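Aminoglycoside N(3)-acetyltransferase, AAC(3)-IVa (Escherichia coli, PDB 6MN4) probably confers resistance to 2-deoxystreptamine aminoglycosides such as gentamicin and apramycin by transferring an acetyl group from acetyl-CoA to the drug's 3-amino nitrogen. Local coordinates at residues M62-G67 / A105-G110; Y166-H171 / D253-S258; N188-E193 / I240-P245. The protein carries 1 engineered substitution. All blocks are in the same frame, centred on the assembly; numbering follows the deposited sequence.

Contact 1. Residues M62-G67 / A105-G110; sequences MPSWSG and AFAAAG. With AM2 (apramycin), chain G.
M62 and A107 form an antiparallel hydrogen-bonded pair. M62 N gives its hydrogen to A107 O at 2.9 Å, and A107 N returns one to M62 O at 2.9 Å. A third bond, S64 N to A105 O at 3.0 Å, is bent to 126° and weak. It lies just past the end of the strand pairing.

Among the apolar contacts, S64 CB reaches A107 CB at 3.8 Å on the face of M62 and A107, and F91 of helix 86-91 packs over M62 and A107. The S64 hydroxyl is bonded elsewhere, to R99. P63 and F106 pair across the strands, and P63 CA sits over the centre of the F106 ring in a CH-pi contact, 4.2 Å from the ring centroid.

The aromatic pair is W65 and F106. They lie side by side and point the same way. W65 CZ3 meets F106 CE1 at 3.7 Å, and CE1 lies at the edge of the indole. The six-membered ring of W65 and the F106 ring are inclined at 56°.

One face of the W65 indole takes apramycin. CC4 of the drug lies above the ring, offset toward its rim, and W65 CZ2 is 3.2 Å from the amine NC4. This is an antiparallel pair of the central mixed sheet, with the loop that leaves strand 59-63 lining the aminoglycoside pocket.

Contact 2. Residues Y166-H171 / D253-S258; sequences YGVPRH and DAARQS. With AM2 (apramycin), chain G.
A chi1 of 74° turns the S258 hydroxyl back over its own backbone, within reach of both A255 O and G167 N. V168 chi1 is 160°, which puts CG1 anti to the backbone N and sends CG2 to the helix. S258 OG has two polar partners. It donates to A255 O at 2.6 Å, one turn back in its own segment. It also accepts the N-H of G167, N to OG 3.2 Å, a weak bond with an angle of 131°.

V168 CG2 rests on A255 CA at 3.7 Å and lies near A254 O. A255 CB meets Y166 CB at 4.0 Å. The contact thus sets the C-terminal end of the chain, helix 250-257 and the residue after it, against the lead-in and first residue of strand 168-176, one arm of a two-stranded antiparallel hairpin. The Y166 ring leads away from the helix, and its hydroxyl bonds to E159.

Further along the strand, R170 and H171 turn to apramycin. R170 bends at chi2 and chi3, and OB2 of the drug lies over the centre of one guanidinium face. R170 NH1 comes within 3.3 Å of OA5, and it forms a salt bridge with D189. H171 ND1 approaches OB6 at 2.8 Å.

Contact 3. Residues N188-E193 / I240-P245; sequences NDHCCE and IFLHPP. With ZN (zinc ion), chain H; AM2 (apramycin), chain G.
C191 and H243 meet at a zinc ion. C191 SG binds the metal at 2.2 Å and H243 ND1 binds it at 2.1 Å. Sharing the zinc brings the sulfur and the imidazole close together. The same sulfur accepts the N-H of E193, N to SG 3.5 Å, at an angle of 160°. This bond probably draws off some of the thiolate charge.

The tight part of the contact is at H190, which is buried. L242 comes in at about a right angle to it, and L242 CD2 touches H190 CD2 at 3.5 Å. F241 CB lies 3.9 Å from H190 CE1, and F241 O stands over one face of the imidazole, offset toward the rim. The ring is held at both nitrogens. C192 N donates to H190 ND1 at 3.2 Å from within the ring plane, and NE2 bonds to E159. These bonds fix how the ring is rotated. The Y166 and F195 rings also meet H190.

The loose side is at E193, which is exposed. Its chain is extended beyond CG, and OE1 comes to the edge of the H243 ring, 3.3 Å from CE1. The carboxylate and ring planes are 85° apart. No hydrogen bond links the two side chains.

D189 and H190 also line the apramycin pocket, where H190 O lies 3.3 Å from the amine NA2. C249 and C252 complete the metal sphere. The result is a zinc site of three cysteines and one histidine with a CxxC pair, which ties two loops to helix 250-257 beside the drug.

How the contacts relate
From the N terminus, contact 1 comes first. It closes a loop of 37 residues, joining the end of strand 59-63 to strand 106-109 in the central sheet. It is finished before the other two begin. Contact 2 then opens at 166-171 and closes only at the C-terminal helix. Contact 3 is nested inside that loop, running from the end of the hairpin to the loop before helix 250-257. Contacts 2 and 3 touch: Y166 packs on L242, and R256 makes a weak bond to H243 O. Contact 1 stands apart, its centre about 25 Å from either of theirs. Apramycin spans the gap and touches all three.

Contact 1. Residues M62-G67 / A105-G110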
loop_
_atom_site.group_PDB
_atom_site.type_symbol
_atom_site.label_atom_id
_atom_site.label_comp_id
_atom_site.label_asym_id
_atom_site.label_seq_id
_atom_site.Cartn_x
_atom_site.Cartn_y
_atom_site.Cartn_z
ATOM N N MET A 62 0.398 5.795 4.163
ATOM C CA MET A 62 1.295 5.390 3.094
ATOM C C MET A 62 2.165 4.249 3.596
ATOM O O MET A 62 2.468 4.178 4.793
ATOM C CB MET A 62 2.194 6.546 2.617
ATOM C CG MET A 62 1.442 7.771 2.114
ATOM S SD MET A 62 2.503 9.168 1.685
ATOM C CE MET A 62 3.547 8.397 0.469
ATOM N N PRO A 63 2.562 3.335 2.712
ATOM C CA PRO A 63 3.516 2.297 3.112
ATOM C C PRO A 63 4.833 2.917 3.552
ATOM O O PRO A 63 5.204 4.014 3.125
ATOM C CB PRO A 63 3.684 1.454 1.840
ATOM C CG PRO A 63 3.190 2.331 0.718
ATOM C CD PRO A 63 2.113 3.175 1.317
ATOM N N SER A 64 5.542 2.207 4.426
ATOM C CA SER A 64 6.729 2.787 5.035
ATOM C C SER A 64 7.682 1.706 5.527
ATOM O O SER A 64 8.442 1.926 6.475
ATOM C CB SER A 64 6.319 3.715 6.185
ATOM O OG SER A 64 7.406 4.507 6.629
ATOM N N TRP A 65 7.661 0.541 4.891
ATOM C CA TRP A 65 8.508 -0.546 5.352
ATOM C C TRP A 65 9.911 -0.425 4.765
ATOM O O TRP A 65 10.150 0.289 3.786
ATOM C CB TRP A 65 7.899 -1.903 4.997
ATOM C CG TRP A 65 7.605 -2.104 3.540
ATOM C CD1 TRP A 65 8.504 -2.377 2.549
ATOM C CD2 TRP A 65 6.316 -2.072 2.914
ATOM N NE1 TRP A 65 7.854 -2.508 1.343
ATOM C CE2 TRP A 65 6.512 -2.327 1.541
ATOM C CE3 TRP A 65 5.017 -1.850 3.381
ATOM C CZ2 TRP A 65 5.458 -2.360 0.632
ATOM C CZ3 TRP A 65 3.968 -1.889 2.474
ATOM C CH2 TRP A 65 4.195 -2.138 1.116
ATOM N N SER A 66 10.846 -1.144 5.386
ATOM C CA SER A 66 12.257 -1.074 5.033
ATOM C C SER A 66 12.648 -2.058 3.942
ATOM O O SER A 66 13.604 -1.800 3.199
ATOM C CB SER A 66 13.119 -1.338 6.268
ATOM O OG SER A 66 13.107 -2.719 6.597
ATOM N N GLY A 67 11.944 -3.181 3.836
ATOM C CA GLY A 67 12.275 -4.196 2.860
ATOM C C GLY A 67 13.500 -5.018 3.181
ATOM O O GLY A 67 13.835 -5.925 2.410
ATOM N N ALA A 105 6.425 -1.555 8.467
ATOM C CA ALA A 105 5.715 -0.413 9.014
ATOM C C ALA A 105 4.962 0.357 7.934
ATOM O O ALA A 105 5.307 0.334 6.750
ATOM C CB ALA A 105 6.687 0.529 9.723
ATOM N N PHE A 106 3.913 1.046 8.371
ATOM C CA PHE A 106 3.232 2.076 7.604
ATOM C C PHE A 106 3.444 3.423 8.288
ATOM O O PHE A 106 3.908 3.503 9.431
ATOM C CB PHE A 106 1.731 1.783 7.487
ATOM C CG PHE A 106 1.374 0.803 6.403
ATOM C CD1 PHE A 106 1.995 -0.435 6.328
ATOM C CD2 PHE A 106 0.387 1.108 5.476
ATOM C CE1 PHE A 106 1.651 -1.340 5.331
ATOM C CE2 PHE A 106 0.036 0.208 4.482
ATOM C CZ PHE A 106 0.668 -1.018 4.409
ATOM N N ALA A 107 3.096 4.489 7.573
ATOM C CA ALA A 107 3.146 5.844 8.102
ATOM C C ALA A 107 1.776 6.491 7.956
ATOM O O ALA A 107 1.129 6.372 6.909
ATOM C CB ALA A 107 4.203 6.687 7.383
ATOM N N ALA A 108 1.343 7.189 9.001
ATOM C CA ALA A 108 0.025 7.798 9.002
ATOM C C ALA A 108 0.084 9.154 9.688
ATOM O O ALA A 108 0.839 9.355 10.641
ATOM C CB ALA A 108 -1.011 6.905 9.699
ATOM N N ALA A 109 -0.735 10.081 9.190
ATOM C CA ALA A 109 -0.877 11.410 9.775
ATOM C C ALA A 109 -2.348 11.797 9.733
ATOM O O ALA A 109 -2.958 11.801 8.662
ATOM C CB ALA A 109 -0.022 12.439 9.028
ATOM N N GLY A 110 -2.913 12.121 10.895
ATOM C CA GLY A 110 -4.310 12.474 10.997
ATOM C C GLY A 110 -4.907 12.037 12.321
ATOM O O GLY A 110 -4.269 11.333 13.109
HETATM C CA1 AM2 G . 8.932 -8.717 -2.461
HETATM C CA2 AM2 G . 9.040 -9.990 -3.307
HETATM C CA3 AM2 G . 9.762 -11.124 -2.568
HETATM C CA4 AM2 G . 11.040 -10.679 -1.931
HETATM C CA5 AM2 G . 10.825 -9.409 -1.063
HETATM C CA6 AM2 G . 12.063 -9.026 -0.359
HETATM C CA7 AM2 G . 12.448 -10.180 0.584
HETATM C CA8 AM2 G . 12.793 -11.454 -0.224
HETATM C CA9 AM2 G . 14.822 -9.721 0.895
HETATM O OA4 AM2 G . 10.284 -8.295 -1.896
HETATM O OA5 AM2 G . 11.697 -11.828 -1.186
HETATM N NA2 AM2 G . 7.691 -10.442 -3.649
HETATM N NA7 AM2 G . 13.504 -9.789 1.512
HETATM O OA6 AM2 G . 13.067 -8.817 -1.369
HETATM O OA8 AM2 G . 12.897 -12.510 0.613
HETATM O OA1 AM2 G . 8.127 -8.979 -1.404
HETATM C CB1 AM2 G . 14.078 -13.187 0.500
HETATM C CB2 AM2 G . 14.499 -13.492 -0.955
HETATM C CB3 AM2 G . 15.705 -14.347 -1.017
HETATM C CB4 AM2 G . 16.288 -14.672 0.321
HETATM C CB5 AM2 G . 15.228 -15.188 1.328
HETATM C CB6 AM2 G . 15.740 -15.022 2.705
HETATM O OB1 AM2 G . 13.960 -14.464 1.263
HETATM N NB4 AM2 G . 17.338 -15.707 0.155
HETATM O OB2 AM2 G . 13.432 -14.180 -1.636
HETATM O OB3 AM2 G . 16.726 -13.669 -1.826
HETATM O OB6 AM2 G . 14.768 -14.340 3.439
HETATM C CC1 AM2 G . 7.038 -8.041 -1.205
HETATM C CC2 AM2 G . 6.642 -8.241 0.251
HETATM C CC3 AM2 G . 5.380 -7.425 0.568
HETATM C CC4 AM2 G . 5.647 -5.937 0.450
HETATM C CC5 AM2 G . 6.642 -5.508 -0.648
HETATM C CC6 AM2 G . 7.395 -6.578 -1.488
HETATM N NC4 AM2 G . 4.355 -5.282 0.198
HETATM N NC6 AM2 G . 7.105 -6.252 -2.891
HETATM O OC2 AM2 G . 6.406 -9.609 0.473
HETATM O OC3 AM2 G . 4.977 -7.701 1.886
#

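Contact 2. Residues Y166-H171 / D253-S258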
loop_
_atom_site.group_PDB
_atom_site.type_symbol
_atom_site.label_atom_id
_atom_site.label_comp_id
_atom_site.label_asym_id
_atom_site.label_seq_id
_atom_site.Cartn_x
_atom_site.Cartn_y
_atom_site.Cartn_z
ATOM N N TYR A 166 -1.150 -21.139 -0.342
ATOM C CA TYR A 166 0.299 -21.035 -0.483
ATOM C C TYR A 166 0.906 -20.193 0.636
ATOM O O TYR A 166 0.423 -19.100 0.949
ATOM C CB TYR A 166 0.701 -20.478 -1.855
ATOM C CG TYR A 166 -0.129 -19.348 -2.435
ATOM C CD1 TYR A 166 0.081 -18.028 -2.048
ATOM C CD2 TYR A 166 -1.083 -19.598 -3.413
ATOM C CE1 TYR A 166 -0.662 -16.993 -2.599
ATOM C CE2 TYR A 166 -1.827 -18.573 -3.971
ATOM C CZ TYR A 166 -1.615 -17.274 -3.562
ATOM O OH TYR A 166 -2.370 -16.264 -4.113
ATOM N N GLY A 167 1.965 -20.725 1.244
ATOM C CA GLY A 167 2.706 -20.031 2.279
ATOM C C GLY A 167 4.194 -20.282 2.148
ATOM O O GLY A 167 4.668 -21.396 2.392
ATOM N N VAL A 168 4.940 -19.257 1.753
ATOM C CA VAL A 168 6.365 -19.398 1.463
ATOM C C VAL A 168 7.168 -18.873 2.649
ATOM O O VAL A 168 6.799 -17.846 3.237
ATOM C CB VAL A 168 6.726 -18.676 0.155
ATOM C CG1 VAL A 168 8.216 -18.386 0.078
ATOM C CG2 VAL A 168 6.279 -19.510 -1.038
ATOM N N PRO A 169 8.247 -19.550 3.049
ATOM C CA PRO A 169 9.025 -19.104 4.218
ATOM C C PRO A 169 9.767 -17.805 3.940
ATOM O O PRO A 169 10.614 -17.731 3.046
ATOM C CB PRO A 169 9.994 -20.267 4.462
ATOM C CG PRO A 169 10.088 -20.964 3.146
ATOM C CD PRO A 169 8.730 -20.841 2.528
ATOM N N ARG A 170 9.443 -16.780 4.721
ATOM C CA ARG A 170 10.128 -15.500 4.686
ATOM C C ARG A 170 10.474 -15.109 6.117
ATOM O O ARG A 170 9.880 -15.609 7.074
ATOM C CB ARG A 170 9.262 -14.424 4.016
ATOM C CG ARG A 170 8.931 -14.715 2.557
ATOM C CD ARG A 170 10.151 -14.541 1.666
ATOM N NE ARG A 170 10.189 -15.509 0.573
ATOM C CZ ARG A 170 9.768 -15.257 -0.662
ATOM N NH1 ARG A 170 9.274 -14.066 -0.965
ATOM N NH2 ARG A 170 9.843 -16.192 -1.598
ATOM N N HIS A 171 11.450 -14.216 6.269
ATOM C CA HIS A 171 11.919 -13.865 7.601
ATOM C C HIS A 171 12.270 -12.386 7.683
ATOM O O HIS A 171 12.470 -11.708 6.673
ATOM C CB HIS A 171 13.132 -14.708 8.011
ATOM C CG HIS A 171 14.428 -14.218 7.444
ATOM N ND1 HIS A 171 14.949 -14.694 6.261
ATOM C CD2 HIS A 171 15.315 -13.303 7.904
ATOM C CE1 HIS A 171 16.101 -14.095 6.016
ATOM N NE2 HIS A 171 16.344 -13.243 6.995
ATOM N N ASP A 253 5.910 -20.274 -9.102
ATOM C CA ASP A 253 6.130 -21.712 -9.015
ATOM C C ASP A 253 6.548 -22.127 -7.611
ATOM O O ASP A 253 6.215 -23.232 -7.165
ATOM C CB ASP A 253 7.183 -22.147 -10.036
ATOM C CG ASP A 253 6.663 -22.113 -11.461
ATOM O OD1 ASP A 253 5.476 -21.770 -11.659
ATOM O OD2 ASP A 253 7.444 -22.433 -12.383
ATOM N N ALA A 254 7.270 -21.259 -6.899
ATOM C CA ALA A 254 7.628 -21.562 -5.519
ATOM C C ALA A 254 6.401 -21.526 -4.615
ATOM O O ALA A 254 6.249 -22.378 -3.732
ATOM C CB ALA A 254 8.693 -20.585 -5.026
ATOM N N ALA A 255 5.517 -20.550 -4.823
ATOM C CA ALA A 255 4.287 -20.496 -4.043
ATOM C C ALA A 255 3.397 -21.696 -4.339
ATOM O O ALA A 255 2.734 -22.221 -3.438
ATOM C CB ALA A 255 3.540 -19.192 -4.324
ATOM N N ARG A 256 3.376 -22.148 -5.594
ATOM C CA ARG A 256 2.549 -23.297 -5.947
ATOM C C ARG A 256 3.027 -24.561 -5.238
ATOM O O ARG A 256 2.217 -25.309 -4.681
ATOM C CB ARG A 256 2.542 -23.489 -7.464
ATOM C CG ARG A 256 1.627 -24.607 -7.951
ATOM C CD ARG A 256 1.526 -24.633 -9.472
ATOM N NE ARG A 256 0.943 -23.405 -10.008
ATOM C CZ ARG A 256 -0.360 -23.214 -10.182
ATOM N NH1 ARG A 256 -1.214 -24.173 -9.858
ATOM N NH2 ARG A 256 -0.810 -22.067 -10.674
ATOM N N GLN A 257 4.340 -24.808 -5.233
ATOM C CA GLN A 257 4.870 -26.007 -4.590
ATOM C C GLN A 257 4.630 -26.016 -3.085
ATOM O O GLN A 257 4.687 -27.083 -2.465
ATOM C CB GLN A 257 6.366 -26.142 -4.889
ATOM C CG GLN A 257 6.956 -27.512 -4.577
ATOM C CD GLN A 257 6.248 -28.640 -5.308
ATOM O OE1 GLN A 257 5.237 -29.164 -4.839
ATOM N NE2 GLN A 257 6.784 -29.025 -6.461
ATOM N N SER A 258 4.355 -24.860 -2.486
ATOM C CA SER A 258 4.044 -24.768 -1.061
ATOM C C SER A 258 2.577 -25.036 -0.759
ATOM O O SER A 258 1.987 -24.335 0.066
ATOM C CB SER A 258 4.449 -23.389 -0.549
ATOM O OG SER A 258 3.530 -22.405 -0.993
HETATM C CA1 AM2 G . 8.932 -8.717 -2.461
HETATM C CA2 AM2 G . 9.040 -9.990 -3.307
HETATM C CA3 AM2 G . 9.762 -11.124 -2.568
HETATM C CA4 AM2 G . 11.040 -10.679 -1.931
HETATM C CA5 AM2 G . 10.825 -9.409 -1.063
HETATM C CA6 AM2 G . 12.063 -9.026 -0.359
HETATM C CA7 AM2 G . 12.448 -10.180 0.584
HETATM C CA8 AM2 G . 12.793 -11.454 -0.224
HETATM C CA9 AM2 G . 14.822 -9.721 0.895
HETATM O OA4 AM2 G . 10.284 -8.295 -1.896
HETATM O OA5 AM2 G . 11.697 -11.828 -1.186
HETATM N NA2 AM2 G . 7.691 -10.442 -3.649
HETATM N NA7 AM2 G . 13.504 -9.789 1.512
HETATM O OA6 AM2 G . 13.067 -8.817 -1.369
HETATM O OA8 AM2 G . 12.897 -12.510 0.613
HETATM O OA1 AM2 G . 8.127 -8.979 -1.404
HETATM C CB1 AM2 G . 14.078 -13.187 0.500
HETATM C CB2 AM2 G . 14.499 -13.492 -0.955
HETATM C CB3 AM2 G . 15.705 -14.347 -1.017
HETATM C CB4 AM2 G . 16.288 -14.672 0.321
HETATM C CB5 AM2 G . 15.228 -15.188 1.328
HETATM C CB6 AM2 G . 15.740 -15.022 2.705
HETATM O OB1 AM2 G . 13.960 -14.464 1.263
HETATM N NB4 AM2 G . 17.338 -15.707 0.155
HETATM O OB2 AM2 G . 13.432 -14.180 -1.636
HETATM O OB3 AM2 G . 16.726 -13.669 -1.826
HETATM O OB6 AM2 G . 14.768 -14.340 3.439
HETATM C CC1 AM2 G . 7.038 -8.041 -1.205
HETATM C CC2 AM2 G . 6.642 -8.241 0.251
HETATM C CC3 AM2 G . 5.380 -7.425 0.568
HETATM C CC4 AM2 G . 5.647 -5.937 0.450
HETATM C CC5 AM2 G . 6.642 -5.508 -0.648
HETATM C CC6 AM2 G . 7.395 -6.578 -1.488
HETATM N NC4 AM2 G . 4.355 -5.282 0.198
HETATM N NC6 AM2 G . 7.105 -6.252 -2.891
HETATM O OC2 AM2 G . 6.406 -9.609 0.473
HETATM O OC3 AM2 G . 4.977 -7.701 1.886
#

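Contact 3. Residues N188-E193 / I240-P245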
loop_
_atom_site.group_PDB
_atom_site.type_symbol
_atom_site.label_atom_id
_atom_site.label_comp_id
_atom_site.label_asym_id
_atom_site.label_seq_id
_atom_site.Cartn_x
_atom_site.Cartn_y
_atom_site.Cartn_z
ATOM N N ASN A 188 2.541 -14.956 1.989
ATOM C CA ASN A 188 1.831 -15.257 0.750
ATOM C C ASN A 188 2.230 -14.274 -0.350
ATOM O O ASN A 188 1.410 -13.525 -0.884
ATOM C CB ASN A 188 0.325 -15.216 0.995
ATOM C CG ASN A 188 -0.144 -13.852 1.473
ATOM O OD1 ASN A 188 0.258 -13.382 2.539
ATOM N ND2 ASN A 188 -0.979 -13.200 0.672
ATOM N N ASP A 189 3.509 -14.272 -0.700
ATOM C CA ASP A 189 3.969 -13.373 -1.744
ATOM C C ASP A 189 4.367 -14.150 -2.992
ATOM O O ASP A 189 4.616 -15.358 -2.956
ATOM C CB ASP A 189 5.135 -12.491 -1.269
ATOM C CG ASP A 189 6.329 -13.288 -0.792
ATOM O OD1 ASP A 189 6.240 -14.533 -0.713
ATOM O OD2 ASP A 189 7.368 -12.658 -0.499
ATOM N N HIS A 190 4.397 -13.425 -4.103
ATOM C CA HIS A 190 4.773 -13.954 -5.403
ATOM C C HIS A 190 5.166 -12.766 -6.277
ATOM O O HIS A 190 5.473 -11.683 -5.763
ATOM C CB HIS A 190 3.624 -14.785 -5.997
ATOM C CG HIS A 190 2.265 -14.296 -5.608
ATOM N ND1 HIS A 190 1.718 -13.137 -6.115
ATOM C CD2 HIS A 190 1.344 -14.804 -4.755
ATOM C CE1 HIS A 190 0.518 -12.955 -5.595
ATOM N NE2 HIS A 190 0.267 -13.953 -4.767
ATOM N N CYS A 191 5.150 -12.961 -7.595
ATOM C CA CYS A 191 5.491 -11.879 -8.510
ATOM C C CYS A 191 4.503 -10.723 -8.432
ATOM O O CYS A 191 4.860 -9.595 -8.791
ATOM C CB CYS A 191 5.577 -12.419 -9.940
ATOM S SG CYS A 191 4.005 -12.926 -10.663
ATOM N N CYS A 192 3.279 -10.976 -7.966
ATOM C CA CYS A 192 2.215 -9.984 -7.831
ATOM C C CYS A 192 1.799 -9.380 -9.165
ATOM O O CYS A 192 1.010 -8.427 -9.188
ATOM C CB CYS A 192 2.604 -8.866 -6.853
ATOM S SG CYS A 192 2.593 -9.348 -5.112
ATOM N N GLU A 193 2.305 -9.912 -10.281
ATOM C CA GLU A 193 1.936 -9.380 -11.588
ATOM C C GLU A 193 0.449 -9.560 -11.853
ATOM O O GLU A 193 -0.223 -8.636 -12.327
ATOM C CB GLU A 193 2.761 -10.054 -12.685
ATOM C CG GLU A 193 4.209 -9.583 -12.764
ATOM C CD GLU A 193 4.944 -10.149 -13.967
ATOM O OE1 GLU A 193 4.278 -10.681 -14.882
ATOM O OE2 GLU A 193 6.190 -10.066 -13.996
ATOM N N ILE A 240 -5.648 -17.866 -8.435
ATOM C CA ILE A 240 -5.826 -17.008 -9.601
ATOM C C ILE A 240 -4.762 -15.925 -9.689
ATOM O O ILE A 240 -4.516 -15.399 -10.783
ATOM C CB ILE A 240 -7.225 -16.371 -9.610
ATOM C CG1 ILE A 240 -7.579 -15.895 -11.022
ATOM C CG2 ILE A 240 -7.307 -15.232 -8.599
ATOM C CD1 ILE A 240 -8.998 -15.403 -11.162
ATOM N N PHE A 241 -4.122 -15.577 -8.575
ATOM C CA PHE A 241 -3.010 -14.635 -8.583
ATOM C C PHE A 241 -1.677 -15.311 -8.872
ATOM O O PHE A 241 -0.663 -14.621 -9.004
ATOM C CB PHE A 241 -2.935 -13.896 -7.246
ATOM C CG PHE A 241 -4.050 -12.912 -7.034
ATOM C CD1 PHE A 241 -4.588 -12.215 -8.102
ATOM C CD2 PHE A 241 -4.560 -12.682 -5.764
ATOM C CE1 PHE A 241 -5.616 -11.307 -7.910
ATOM C CE2 PHE A 241 -5.586 -11.776 -5.567
ATOM C CZ PHE A 241 -6.115 -11.087 -6.642
ATOM N N LEU A 242 -1.657 -16.637 -8.972
ATOM C CA LEU A 242 -0.441 -17.369 -9.289
ATOM C C LEU A 242 -0.296 -17.530 -10.792
ATOM O O LEU A 242 -1.268 -17.816 -11.500
ATOM C CB LEU A 242 -0.441 -18.751 -8.635
ATOM C CG LEU A 242 -0.427 -18.841 -7.112
ATOM C CD1 LEU A 242 0.035 -20.230 -6.702
ATOM C CD2 LEU A 242 0.446 -17.755 -6.490
ATOM N N HIS A 243 0.922 -17.345 -11.273
ATOM C CA HIS A 243 1.212 -17.648 -12.659
ATOM C C HIS A 243 1.101 -19.154 -12.883
ATOM O O HIS A 243 1.512 -19.943 -12.026
ATOM C CB HIS A 243 2.613 -17.160 -13.028
ATOM C CG HIS A 243 2.653 -15.741 -13.504
ATOM N ND1 HIS A 243 3.695 -14.888 -13.215
ATOM C CD2 HIS A 243 1.780 -15.028 -14.255
ATOM C CE1 HIS A 243 3.465 -13.711 -13.772
ATOM N NE2 HIS A 243 2.308 -13.769 -14.405
ATOM N N PRO A 244 0.534 -19.584 -14.003
ATOM C CA PRO A 244 0.508 -21.012 -14.310
ATOM C C PRO A 244 1.914 -21.527 -14.551
ATOM O O PRO A 244 2.818 -20.746 -14.890
ATOM C CB PRO A 244 -0.343 -21.084 -15.587
ATOM C CG PRO A 244 -0.229 -19.729 -16.196
ATOM C CD PRO A 244 -0.131 -18.777 -15.039
ATOM N N PRO A 245 2.148 -22.829 -14.371
ATOM C CA PRO A 245 3.478 -23.378 -14.679
ATOM C C PRO A 245 3.896 -23.157 -16.120
ATOM O O PRO A 245 5.097 -23.195 -16.417
ATOM C CB PRO A 245 3.324 -24.872 -14.362
ATOM C CG PRO A 245 2.168 -24.945 -13.419
ATOM C CD PRO A 245 1.235 -23.855 -13.841
HETATM ZN ZN ZN H . 4.391 -14.983 -11.180
HETATM C CA1 AM2 G . 8.932 -8.717 -2.461
HETATM C CA2 AM2 G . 9.040 -9.990 -3.307
HETATM C CA3 AM2 G . 9.762 -11.124 -2.568
HETATM C CA4 AM2 G . 11.040 -10.679 -1.931
HETATM C CA5 AM2 G . 10.825 -9.409 -1.063
HETATM C CA6 AM2 G . 12.063 -9.026 -0.359
HETATM C CA7 AM2 G . 12.448 -10.180 0.584
HETATM C CA8 AM2 G . 12.793 -11.454 -0.224
HETATM C CA9 AM2 G . 14.822 -9.721 0.895
HETATM O OA4 AM2 G . 10.284 -8.295 -1.896
HETATM O OA5 AM2 G . 11.697 -11.828 -1.186
HETATM N NA2 AM2 G . 7.691 -10.442 -3.649
HETATM N NA7 AM2 G . 13.504 -9.789 1.512
HETATM O OA6 AM2 G . 13.067 -8.817 -1.369
HETATM O OA8 AM2 G . 12.897 -12.510 0.613
HETATM O OA1 AM2 G . 8.127 -8.979 -1.404
HETATM C CB1 AM2 G . 14.078 -13.187 0.500
HETATM C CB2 AM2 G . 14.499 -13.492 -0.955
HETATM C CB3 AM2 G . 15.705 -14.347 -1.017
HETATM C CB4 AM2 G . 16.288 -14.672 0.321
HETATM C CB5 AM2 G . 15.228 -15.188 1.328
HETATM C CB6 AM2 G . 15.740 -15.022 2.705
HETATM O OB1 AM2 G . 13.960 -14.464 1.263
HETATM N NB4 AM2 G . 17.338 -15.707 0.155
HETATM O OB2 AM2 G . 13.432 -14.180 -1.636
HETATM O OB3 AM2 G . 16.726 -13.669 -1.826
HETATM O OB6 AM2 G . 14.768 -14.340 3.439
HETATM C CC1 AM2 G . 7.038 -8.041 -1.205
HETATM C CC2 AM2 G . 6.642 -8.241 0.251
HETATM C CC3 AM2 G . 5.380 -7.425 0.568
HETATM C CC4 AM2 G . 5.647 -5.937 0.450
HETATM C CC5 AM2 G . 6.642 -5.508 -0.648
HETATM C CC6 AM2 G . 7.395 -6.578 -1.488
HETATM N NC4 AM2 G . 4.355 -5.282 0.198
HETATM N NC6 AM2 G . 7.105 -6.252 -2.891
HETATM O OC2 AM2 G . 6.406 -9.609 0.473
HETATM O OC3 AM2 G . 4.977 -7.701 1.886
#